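Local coordinates for protein SalCYP truncation (PDB 7ABB) that belongs to the cytochrome P450 family of heme proteins and holds a heme c in a largely helical fold, at residues A21-A26 with L307-Y312; A55-D60 with F335-H340; P109-N114 with L140-L145; G247-A252 with Y366-P371. All coordinates share one frame; numbering follows the deposited sequence.

In this cytochrome P450 fold, interactions 1 and 2 have centres about 19 Å apart and meet where L307 CD2 packs on F56 CE2, 3.9 Å away; together they join helices 19-29 and 49-56, early in the chain, to helix 307-310 and the heme-binding loop 335-340. Interaction 3 pairs helices 108-120 and 130-147, on the other side of the chain's centre from both. Interaction 4, about 25 Å from interaction 3 between centres and opposite interaction 2, ties helix 238-253 to the loop between helix 345-362 and strand 385-387. Interactions 1, 2 and 4 interleave along the sequence, binding early, middle and late parts into one body, while interaction 3 is more local.

Interaction 1 (A21-A26 with L307-Y312); sequences AYRRVA and LALANY
A308 meets R23 through both its side chain and its backbone: CB packs on R23 NH1 at 3.7 Å, and the carbonyl O accepts a hydrogen bond from the same NH1 at 3.2 Å. The bond is fairly straight, 161° at the hydrogen, and the oxygen lies in the guanidinium plane. L309, next along the short helix 307-310, reaches into the surface of helix 19-29. Its CD2 rests 3.6 Å from R23 CG, the two side chains running alongside each other in opposing senses, and also touches the backbone O of Y22. The other branch, CD1, lies against A26 CB at 4.0 Å and comes to the edge of the Y22 ring, while V45 of strand 43-46 adds a further wall around L309. This joins the N-terminal helix of the P450 fold to the segment that follows strand 302-304 of the same sheet. Y312, beyond the helix, offers a ring face to R23. A bend in the arginine chain at chi3 (-72°) turns the guanidinium flat onto the ring, planes 10° apart and centres 3.6 Å apart. The ring's far end is held by a hydrogen bond between Y312 OH and V278 O, and R277 makes a second cation-pi contact with it. R23 thus uses its plane for a directional bond and its face for the aromatic cloud, so its positive charge is probably stabilised by both a carbonyl dipole and a ring.

Interaction 2 (A55-D60 with F335-H340); sequences AFRDED and FGTGHH. With HEC (heme c), chain B.
T337 lies across F56 and R57, inside the cysteine-loop signature of cytochromes P450, the segment 335-340 that leads to C342. Its chi1 of -173° sets OG1 anti to the backbone N, on the side of R57, and leaves CG2 to F56: CG2 drops onto F56 CB at 3.5 Å, and OG1 takes a hydrogen bond from R57 NH2 at 3.1 Å, tilted out of the guanidinium plane. The F56 ring turns one face to the backbone N of T337, offset toward the rim, and points its edge at a heme propionate, CE1 to O2A being 3.5 Å. G338 lets the main chains close in, R57 CA and G338 CA standing 4.3 Å apart. At the H340 end of the loop, the E59 side chain comes in roughly perpendicular to that of H340. E59 OE2 meets H340 ND1 at the ring edge, 2.7 Å away, in a weak hydrogen bond with carboxylate and ring planes 46° apart. H340 NE2 bonds to I83 O, so the ring is held at both nitrogens, weakly at ND1. Between the backbones a water donates to F56 O at 2.7 Å and accepts from H339 N at 2.9 Å.

Interaction 3 (P109-N114 with L140-L145); sequences PAIRAN and LENLML
N114 reaches across to helix 130-147 with its amide, CG set anti to the backbone N (chi1 175°), and meets N142 and E141 in different ways. ND2 donates to N142 OD1 at 2.9 Å. N142 OD1 lies close to the plane of the N114 amide, but the donor stands 50° above the carbonyl plane of N142, so the bond does not follow a lone pair. Against E141 the same amide is stacked: the carboxylate arrives from the opposite direction and lies almost parallel to it, planes 10° apart, with N114 CG 3.5 Å from E141 CD. The stack brings two acceptors together, N114 OD1 and E141 OE1 at 3.3 Å, and R118 bonds to both, which probably offsets their repulsion. The helices concerned, 108-120 and 130-147, correspond to helices D and E of the P450 four-helix bundle and run close to antiparallel, as they do there, their segment axes 10.3 Å apart at closest approach. The N142 side chain lies roughly perpendicular to that of I111, and OD1, already gripped by N114, also receives I111 CG1 at 3.6 Å. The other end of the N142 amide, ND2, bonds to Q351 of helix 345-362, so the amide's rotation is set from both sides. Further along, where the polar cluster gives way to carbon, L145 extends CD2 to A110 CB, 3.5 Å away.

Interaction 4 (G247-A252 with Y366-P371); sequences GIQHLA and YRLPDP
Y366 brings its ring edge-on to A252 and L251 of helix 238-253, with I248 approaching obliquely. From CB the chain turns with CG between the backbone N and the carbonyl carbon (chi1 52°), a torsion that carries the ring edge toward the helix. CD2 comes first, 3.7 Å from A252 CB. CE2 follows at 3.7 Å from A252 CA. CZ reaches I248 CD1, also 3.7 Å away. The hydroxyl, hydrogen-bonded elsewhere in the fold, touches two carbons: OH is 3.2 Å from L251 CB and 3.3 Å from I248 CD1. Helix 238-253 is the C-terminal part of the long central helix of cytochromes P450, and Y366 fastens its end to the loop that follows helix 345-362. W359 of that helix meets the tyrosine ring edge to face, and R258 makes a cation-pi contact with it. Further along the loop the backbone closes in, and R367 CA sends its hydrogen to A252 O over 3.4 Å, at 151°. L368 then takes A252 from another side, its CD2 resting 3.6 Å from A252 CB. The L368 and Q249 side chains lie roughly perpendicular, and the second branch, CD1, touches Q249 CG at 3.9 Å, while Q249 NE2 bonds to P376 O.

Interaction 1 (A21-A26 with L307-Y312)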
# COMPACT_ATOMS: atom_id res chain seq x y z
N ALA A 21 18.39 1.63 3.52
CA ALA A 21 19.43 0.64 3.29
C ALA A 21 19.46 0.24 1.82
O ALA A 21 20.55 0.13 1.23
CB ALA A 21 19.21 -0.57 4.17
N TYR A 22 18.30 0.03 1.21
CA TYR A 22 18.27 -0.17 -0.24
C TYR A 22 19.04 0.93 -0.95
O TYR A 22 19.85 0.66 -1.84
CB TYR A 22 16.83 -0.21 -0.75
CG TYR A 22 16.20 -1.57 -0.75
CD1 TYR A 22 15.65 -2.11 0.41
CD2 TYR A 22 16.13 -2.31 -1.91
CE1 TYR A 22 15.04 -3.35 0.40
CE2 TYR A 22 15.53 -3.56 -1.93
CZ TYR A 22 14.99 -4.07 -0.77
OH TYR A 22 14.40 -5.32 -0.81
N ARG A 23 18.80 2.18 -0.57
CA ARG A 23 19.41 3.29 -1.29
C ARG A 23 20.91 3.36 -1.04
O ARG A 23 21.67 3.62 -1.97
CB ARG A 23 18.74 4.61 -0.91
CG ARG A 23 17.35 4.73 -1.53
CD ARG A 23 16.72 6.10 -1.40
NE ARG A 23 16.30 6.42 -0.04
CZ ARG A 23 15.08 6.20 0.46
NH1 ARG A 23 14.14 5.61 -0.28
NH2 ARG A 23 14.82 6.55 1.72
N ARG A 24 21.35 3.07 0.19
CA ARG A 24 22.79 3.08 0.47
C ARG A 24 23.51 1.98 -0.29
O ARG A 24 24.59 2.19 -0.85
CB ARG A 24 23.04 2.91 1.96
CG ARG A 24 24.53 3.00 2.35
CD ARG A 24 24.77 2.53 3.78
NE ARG A 24 24.47 1.11 3.94
CZ ARG A 24 25.31 0.12 3.66
NH1 ARG A 24 26.53 0.37 3.20
NH2 ARG A 24 24.93 -1.14 3.84
N VAL A 25 22.94 0.77 -0.29
CA VAL A 25 23.58 -0.34 -0.97
C VAL A 25 23.64 -0.06 -2.47
O VAL A 25 24.65 -0.32 -3.13
CB VAL A 25 22.84 -1.66 -0.67
CG1 VAL A 25 23.39 -2.79 -1.56
CG2 VAL A 25 23.03 -2.04 0.77
N ALA A 26 22.56 0.51 -3.02
CA ALA A 26 22.53 0.85 -4.43
C ALA A 26 23.58 1.92 -4.75
O ALA A 26 24.30 1.80 -5.76
CB ALA A 26 21.11 1.27 -4.81
N LEU A 307 10.39 0.08 -4.92
CA LEU A 307 9.86 1.41 -5.17
C LEU A 307 10.70 2.48 -4.46
O LEU A 307 10.72 3.64 -4.89
CB LEU A 307 8.40 1.48 -4.71
CG LEU A 307 7.48 0.41 -5.34
CD1 LEU A 307 6.05 0.67 -4.88
CD2 LEU A 307 7.60 0.42 -6.86
N ALA A 308 11.39 2.12 -3.37
CA ALA A 308 12.31 3.02 -2.67
C ALA A 308 13.49 3.42 -3.54
O ALA A 308 14.14 4.43 -3.26
CB ALA A 308 12.84 2.37 -1.40
N LEU A 309 13.81 2.63 -4.56
CA LEU A 309 14.82 3.05 -5.52
C LEU A 309 14.19 3.74 -6.74
O LEU A 309 14.68 4.81 -7.14
CB LEU A 309 15.68 1.85 -5.96
CG LEU A 309 16.46 1.17 -4.82
CD1 LEU A 309 17.38 0.09 -5.37
CD2 LEU A 309 17.25 2.14 -4.01
N ALA A 310 13.14 3.16 -7.33
CA ALA A 310 12.50 3.78 -8.49
C ALA A 310 12.13 5.23 -8.20
O ALA A 310 12.40 6.13 -8.99
CB ALA A 310 11.26 2.98 -8.90
N ASN A 311 11.52 5.47 -7.03
CA ASN A 311 10.95 6.78 -6.73
C ASN A 311 11.98 7.76 -6.19
O ASN A 311 11.63 8.92 -5.90
CB ASN A 311 9.80 6.63 -5.73
CG ASN A 311 8.52 6.15 -6.40
OD1 ASN A 311 8.37 6.23 -7.62
ND2 ASN A 311 7.56 5.68 -5.60
N TYR A 312 13.24 7.32 -6.03
CA TYR A 312 14.35 8.18 -5.64
C TYR A 312 15.43 8.27 -6.71
O TYR A 312 16.52 8.76 -6.42
CB TYR A 312 14.97 7.68 -4.33
CG TYR A 312 14.22 8.05 -3.08
CD1 TYR A 312 12.93 7.57 -2.82
CD2 TYR A 312 14.82 8.85 -2.13
CE1 TYR A 312 12.27 7.92 -1.64
CE2 TYR A 312 14.17 9.20 -0.96
CZ TYR A 312 12.89 8.72 -0.75
OH TYR A 312 12.31 9.10 0.45

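Interaction 2 (A55-D60 with F335-H340)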
# COMPACT_ATOMS: atom_id res chain seq x y z
N ALA A 55 10.32 -3.16 -16.27
CA ALA A 55 10.14 -4.52 -15.78
C ALA A 55 8.69 -4.77 -15.38
O ALA A 55 8.12 -5.80 -15.76
CB ALA A 55 11.07 -4.79 -14.60
N PHE A 56 8.08 -3.81 -14.68
CA PHE A 56 6.66 -3.90 -14.35
C PHE A 56 5.81 -4.04 -15.60
O PHE A 56 4.73 -4.65 -15.54
CB PHE A 56 6.21 -2.66 -13.58
CG PHE A 56 6.41 -2.72 -12.07
CD1 PHE A 56 5.77 -3.67 -11.29
CD2 PHE A 56 7.21 -1.78 -11.44
CE1 PHE A 56 5.94 -3.69 -9.89
CE2 PHE A 56 7.38 -1.80 -10.07
CZ PHE A 56 6.75 -2.74 -9.29
N ARG A 57 6.23 -3.44 -16.71
CA ARG A 57 5.42 -3.40 -17.92
C ARG A 57 5.72 -4.52 -18.91
O ARG A 57 5.07 -4.56 -19.96
CB ARG A 57 5.61 -2.05 -18.63
CG ARG A 57 5.01 -0.90 -17.84
CD ARG A 57 5.48 0.46 -18.36
NE ARG A 57 4.95 1.52 -17.49
CZ ARG A 57 5.51 2.71 -17.34
NH1 ARG A 57 6.63 3.02 -18.01
NH2 ARG A 57 4.97 3.61 -16.53
N ASP A 58 6.65 -5.43 -18.61
CA ASP A 58 7.02 -6.52 -19.53
C ASP A 58 6.91 -7.83 -18.77
O ASP A 58 7.90 -8.40 -18.32
CB ASP A 58 8.41 -6.30 -20.08
CG ASP A 58 8.85 -7.38 -21.03
OD1 ASP A 58 8.01 -8.23 -21.38
OD2 ASP A 58 10.04 -7.36 -21.43
N GLU A 59 5.68 -8.34 -18.65
CA GLU A 59 5.47 -9.60 -17.93
C GLU A 59 5.97 -10.82 -18.70
O GLU A 59 6.15 -11.87 -18.08
CB GLU A 59 3.99 -9.78 -17.62
CG GLU A 59 3.47 -8.72 -16.72
CD GLU A 59 2.05 -8.96 -16.28
OE1 GLU A 59 1.26 -9.55 -17.05
OE2 GLU A 59 1.75 -8.54 -15.15
N ASP A 60 6.23 -10.71 -20.00
CA ASP A 60 6.79 -11.86 -20.71
C ASP A 60 8.26 -12.06 -20.34
O ASP A 60 8.79 -13.17 -20.49
CB ASP A 60 6.65 -11.69 -22.22
CG ASP A 60 5.20 -11.68 -22.70
OD1 ASP A 60 4.28 -12.14 -21.96
OD2 ASP A 60 4.99 -11.23 -23.84
N PHE A 335 2.34 3.11 -6.59
CA PHE A 335 1.33 2.07 -6.74
C PHE A 335 1.72 1.04 -7.80
O PHE A 335 0.86 0.30 -8.29
CB PHE A 335 -0.02 2.69 -7.10
CG PHE A 335 -0.62 3.51 -5.98
CD1 PHE A 335 -1.09 2.90 -4.82
CD2 PHE A 335 -0.71 4.88 -6.10
CE1 PHE A 335 -1.65 3.65 -3.80
CE2 PHE A 335 -1.28 5.64 -5.09
CZ PHE A 335 -1.74 5.03 -3.94
N GLY A 336 2.98 1.00 -8.19
CA GLY A 336 3.40 0.16 -9.27
C GLY A 336 3.00 0.73 -10.62
O GLY A 336 2.56 1.86 -10.76
N THR A 337 3.15 -0.11 -11.64
CA THR A 337 2.75 0.24 -12.99
C THR A 337 2.60 -1.08 -13.76
O THR A 337 2.87 -2.15 -13.21
CB THR A 337 3.74 1.24 -13.61
OG1 THR A 337 3.24 1.68 -14.88
CG2 THR A 337 5.13 0.65 -13.78
N GLY A 338 2.16 -1.00 -15.01
CA GLY A 338 1.86 -2.22 -15.73
C GLY A 338 0.55 -2.84 -15.27
O GLY A 338 -0.25 -2.20 -14.60
N HIS A 339 0.38 -4.12 -15.59
CA HIS A 339 -0.94 -4.74 -15.46
C HIS A 339 -1.33 -4.97 -14.02
O HIS A 339 -2.53 -5.04 -13.71
CB HIS A 339 -0.95 -6.07 -16.19
CG HIS A 339 -0.96 -5.93 -17.68
ND1 HIS A 339 -1.76 -5.02 -18.33
CD2 HIS A 339 -0.24 -6.56 -18.63
CE1 HIS A 339 -1.55 -5.12 -19.63
NE2 HIS A 339 -0.63 -6.04 -19.84
N HIS A 340 -0.37 -5.10 -13.11
CA HIS A 340 -0.66 -5.35 -11.71
C HIS A 340 -0.72 -4.08 -10.86
O HIS A 340 -0.83 -4.17 -9.62
CB HIS A 340 0.35 -6.35 -11.15
CG HIS A 340 0.07 -7.76 -11.57
ND1 HIS A 340 0.52 -8.31 -12.75
CD2 HIS A 340 -0.66 -8.72 -10.97
CE1 HIS A 340 0.08 -9.55 -12.85
NE2 HIS A 340 -0.63 -9.82 -11.77
FE HEC B . -2.30 -1.95 -3.51
CHA HEC B . -1.23 -4.17 -5.91
CHB HEC B . 0.82 -0.54 -3.52
CHC HEC B . -3.35 0.29 -1.14
CHD HEC B . -5.27 -3.59 -3.24
NA HEC B . -0.57 -2.30 -4.49
C1A HEC B . -0.33 -3.24 -5.49
C2A HEC B . 1.01 -3.11 -6.03
C3A HEC B . 1.56 -2.09 -5.35
C4A HEC B . 0.60 -1.58 -4.40
CMA HEC B . 2.99 -1.52 -5.49
CAA HEC B . 1.66 -3.96 -7.18
CBA HEC B . 2.34 -5.24 -6.70
CGA HEC B . 2.98 -5.95 -7.88
O1A HEC B . 3.46 -7.08 -7.62
O2A HEC B . 2.98 -5.38 -9.00
NB HEC B . -1.42 -0.46 -2.48
C1B HEC B . -0.13 0.00 -2.66
C2B HEC B . 0.03 1.15 -1.83
C3B HEC B . -1.13 1.39 -1.19
C4B HEC B . -2.05 0.38 -1.57
CMB HEC B . 1.36 1.93 -1.79
CAB HEC B . -1.56 2.43 -0.19
CBB HEC B . -0.68 3.63 -0.04
NC HEC B . -3.98 -1.73 -2.38
C1C HEC B . -4.24 -0.68 -1.53
C2C HEC B . -5.60 -0.76 -1.08
C3C HEC B . -6.17 -1.84 -1.66
C4C HEC B . -5.14 -2.46 -2.47
CMC HEC B . -6.25 0.25 -0.14
CAC HEC B . -7.58 -2.44 -1.53
CBC HEC B . -8.73 -1.57 -1.02
ND HEC B . -3.07 -3.57 -4.38
C1D HEC B . -4.34 -4.07 -4.11
C2D HEC B . -4.57 -5.20 -4.94
C3D HEC B . -3.35 -5.41 -5.77
C4D HEC B . -2.47 -4.33 -5.37
CMD HEC B . -5.84 -6.06 -4.95
CAD HEC B . -3.08 -6.51 -6.82
CBD HEC B . -3.49 -5.96 -8.16
CGD HEC B . -3.16 -6.96 -9.25
O1D HEC B . -3.68 -6.82 -10.38
O2D HEC B . -2.37 -7.89 -8.97
O HOH W 1 2.52 -4.83 -13.18
O HOH W 2 2.56 -5.51 -16.93
O HOH W 3 1.54 0.78 -17.34

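Interaction 3 (P109-N114 with L140-L145)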
# COMPACT_ATOMS: atom_id res chain seq x y z
N PRO A 109 -17.86 10.75 1.61
CA PRO A 109 -18.57 11.25 2.79
C PRO A 109 -18.47 10.29 3.97
O PRO A 109 -18.30 10.72 5.12
CB PRO A 109 -19.99 11.46 2.27
CG PRO A 109 -19.77 11.82 0.81
CD PRO A 109 -18.69 10.87 0.39
N ALA A 110 -18.54 8.97 3.72
CA ALA A 110 -18.40 8.01 4.80
C ALA A 110 -16.97 7.99 5.36
O ALA A 110 -16.78 7.96 6.58
CB ALA A 110 -18.81 6.61 4.30
N ILE A 111 -15.98 8.04 4.48
CA ILE A 111 -14.58 8.10 4.91
C ILE A 111 -14.36 9.33 5.78
O ILE A 111 -13.72 9.27 6.84
CB ILE A 111 -13.66 8.12 3.69
CG1 ILE A 111 -13.75 6.82 2.90
CG2 ILE A 111 -12.22 8.41 4.14
CD1 ILE A 111 -13.04 6.92 1.57
N ARG A 112 -14.89 10.47 5.33
CA ARG A 112 -14.71 11.73 6.04
C ARG A 112 -15.36 11.69 7.42
O ARG A 112 -14.77 12.13 8.41
CB ARG A 112 -15.26 12.87 5.20
CG ARG A 112 -14.90 14.25 5.76
CD ARG A 112 -15.41 15.41 4.93
NE ARG A 112 -14.85 15.34 3.60
CZ ARG A 112 -13.58 15.59 3.27
NH1 ARG A 112 -12.68 15.98 4.17
NH2 ARG A 112 -13.21 15.45 2.00
N ALA A 113 -16.59 11.17 7.49
CA ALA A 113 -17.28 11.11 8.77
C ALA A 113 -16.56 10.18 9.74
O ALA A 113 -16.52 10.43 10.95
CB ALA A 113 -18.72 10.67 8.58
N ASN A 114 -16.00 9.09 9.19
CA ASN A 114 -15.17 8.16 9.96
C ASN A 114 -13.95 8.87 10.54
O ASN A 114 -13.74 8.86 11.76
CB ASN A 114 -14.81 7.01 9.01
CG ASN A 114 -13.85 5.98 9.58
OD1 ASN A 114 -13.52 5.94 10.75
ND2 ASN A 114 -13.39 5.12 8.68
N LEU A 140 -9.15 0.21 8.12
CA LEU A 140 -9.87 -1.06 8.04
C LEU A 140 -11.37 -0.84 7.91
O LEU A 140 -12.04 -1.54 7.15
CB LEU A 140 -9.54 -1.92 9.25
CG LEU A 140 -10.26 -3.26 9.33
CD1 LEU A 140 -10.02 -4.13 8.10
CD2 LEU A 140 -9.83 -3.98 10.61
N GLU A 141 -11.93 0.12 8.66
CA GLU A 141 -13.35 0.44 8.49
C GLU A 141 -13.64 0.80 7.03
O GLU A 141 -14.62 0.31 6.44
CB GLU A 141 -13.76 1.59 9.41
CG GLU A 141 -15.20 2.06 9.20
CD GLU A 141 -15.69 3.09 10.20
OE1 GLU A 141 -15.15 3.15 11.34
OE2 GLU A 141 -16.59 3.86 9.82
N ASN A 142 -12.81 1.66 6.45
CA ASN A 142 -13.00 2.06 5.06
C ASN A 142 -12.90 0.86 4.12
O ASN A 142 -13.66 0.75 3.15
CB ASN A 142 -11.95 3.10 4.65
CG ASN A 142 -12.05 4.37 5.44
OD1 ASN A 142 -13.13 4.80 5.84
ND2 ASN A 142 -10.89 5.01 5.66
N LEU A 143 -11.94 -0.04 4.36
CA LEU A 143 -11.79 -1.24 3.53
C LEU A 143 -13.05 -2.09 3.60
O LEU A 143 -13.57 -2.54 2.57
CB LEU A 143 -10.59 -2.06 3.99
CG LEU A 143 -10.28 -3.33 3.18
CD1 LEU A 143 -9.95 -3.01 1.76
CD2 LEU A 143 -9.16 -4.12 3.83
N MET A 144 -13.55 -2.32 4.82
CA MET A 144 -14.75 -3.12 5.02
C MET A 144 -15.93 -2.51 4.27
O MET A 144 -16.73 -3.24 3.68
CB MET A 144 -15.04 -3.23 6.51
CG MET A 144 -14.01 -4.07 7.24
SD MET A 144 -14.16 -3.95 9.03
CE MET A 144 -15.57 -5.01 9.26
N LEU A 145 -16.03 -1.19 4.27
CA LEU A 145 -17.12 -0.54 3.56
C LEU A 145 -17.03 -0.82 2.07
O LEU A 145 -18.03 -1.15 1.42
CB LEU A 145 -17.11 0.97 3.82
CG LEU A 145 -18.28 1.76 3.19
CD1 LEU A 145 -19.60 1.25 3.68
CD2 LEU A 145 -18.15 3.26 3.45

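Interaction 4 (G247-A252 with Y366-P371)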
# COMPACT_ATOMS: atom_id res chain seq x y z
N GLY A 247 3.70 10.21 6.55
CA GLY A 247 3.41 11.57 6.13
C GLY A 247 3.14 12.50 7.31
O GLY A 247 3.71 13.60 7.39
N ILE A 248 2.25 12.10 8.22
CA ILE A 248 1.97 12.94 9.39
C ILE A 248 3.20 13.06 10.26
O ILE A 248 3.43 14.11 10.88
CB ILE A 248 0.76 12.42 10.19
CG1 ILE A 248 0.21 13.55 11.05
CG2 ILE A 248 1.11 11.24 11.04
CD1 ILE A 248 -0.64 14.52 10.22
N GLN A 249 4.03 12.02 10.34
CA GLN A 249 5.25 12.13 11.14
C GLN A 249 6.16 13.22 10.58
O GLN A 249 6.76 14.00 11.34
CB GLN A 249 5.97 10.79 11.20
CG GLN A 249 7.24 10.89 12.02
CD GLN A 249 7.96 9.60 12.22
OE1 GLN A 249 8.04 9.08 13.33
NE2 GLN A 249 8.57 9.10 11.16
N HIS A 250 6.31 13.28 9.25
CA HIS A 250 7.08 14.34 8.64
C HIS A 250 6.50 15.72 8.96
O HIS A 250 7.24 16.63 9.37
CB HIS A 250 7.14 14.14 7.13
CG HIS A 250 7.82 15.26 6.42
ND1 HIS A 250 9.13 15.18 6.00
CD2 HIS A 250 7.37 16.47 6.03
CE1 HIS A 250 9.47 16.31 5.41
NE2 HIS A 250 8.42 17.12 5.40
N LEU A 251 5.19 15.90 8.76
CA LEU A 251 4.58 17.20 9.06
C LEU A 251 4.79 17.57 10.52
O LEU A 251 5.02 18.75 10.85
CB LEU A 251 3.10 17.17 8.71
CG LEU A 251 2.76 16.94 7.23
CD1 LEU A 251 1.24 16.81 7.04
CD2 LEU A 251 3.26 18.05 6.34
N ALA A 252 4.72 16.59 11.43
CA ALA A 252 4.90 16.87 12.85
C ALA A 252 6.32 17.29 13.20
O ALA A 252 6.52 17.86 14.27
CB ALA A 252 4.50 15.62 13.64
N TYR A 366 0.67 20.47 15.86
CA TYR A 366 1.00 19.24 16.54
C TYR A 366 2.50 19.02 16.33
O TYR A 366 3.12 19.66 15.48
CB TYR A 366 0.15 18.05 16.02
CG TYR A 366 0.19 17.91 14.51
CD1 TYR A 366 -0.65 18.67 13.70
CD2 TYR A 366 1.13 17.10 13.92
CE1 TYR A 366 -0.58 18.58 12.33
CE2 TYR A 366 1.21 17.00 12.57
CZ TYR A 366 0.37 17.76 11.79
OH TYR A 366 0.46 17.66 10.42
N ARG A 367 3.05 18.06 17.07
CA ARG A 367 4.48 17.82 16.99
C ARG A 367 4.79 16.41 17.47
O ARG A 367 3.97 15.74 18.09
CB ARG A 367 5.28 18.86 17.80
CG ARG A 367 5.04 18.77 19.30
CD ARG A 367 5.71 19.90 20.09
NE ARG A 367 5.14 21.19 19.75
CZ ARG A 367 5.58 22.36 20.23
NH1 ARG A 367 6.59 22.40 21.11
NH2 ARG A 367 5.00 23.50 19.87
N LEU A 368 6.01 15.97 17.20
CA LEU A 368 6.48 14.76 17.83
C LEU A 368 6.92 15.08 19.26
O LEU A 368 7.26 16.22 19.57
CB LEU A 368 7.64 14.16 17.03
CG LEU A 368 7.27 13.86 15.57
CD1 LEU A 368 8.49 13.28 14.84
CD2 LEU A 368 6.08 12.94 15.46
N PRO A 369 6.90 14.09 20.17
CA PRO A 369 7.15 14.40 21.59
C PRO A 369 8.43 15.17 21.82
O PRO A 369 8.44 16.20 22.52
CB PRO A 369 7.17 13.01 22.23
CG PRO A 369 6.16 12.23 21.38
CD PRO A 369 6.42 12.71 19.97
N ASP A 370 9.54 14.71 21.22
CA ASP A 370 10.78 15.49 21.14
C ASP A 370 10.84 15.95 19.70
O ASP A 370 11.18 15.15 18.81
CB ASP A 370 12.00 14.65 21.50
CG ASP A 370 13.30 15.41 21.31
OD1 ASP A 370 13.24 16.47 20.66
OD2 ASP A 370 14.35 14.97 21.83
N PRO A 371 10.46 17.20 19.40
CA PRO A 371 10.31 17.61 17.99
C PRO A 371 11.62 17.84 17.26
O PRO A 371 11.59 18.16 16.07
CB PRO A 371 9.50 18.91 18.11
CG PRO A 371 9.82 19.43 19.44
CD PRO A 371 10.08 18.27 20.33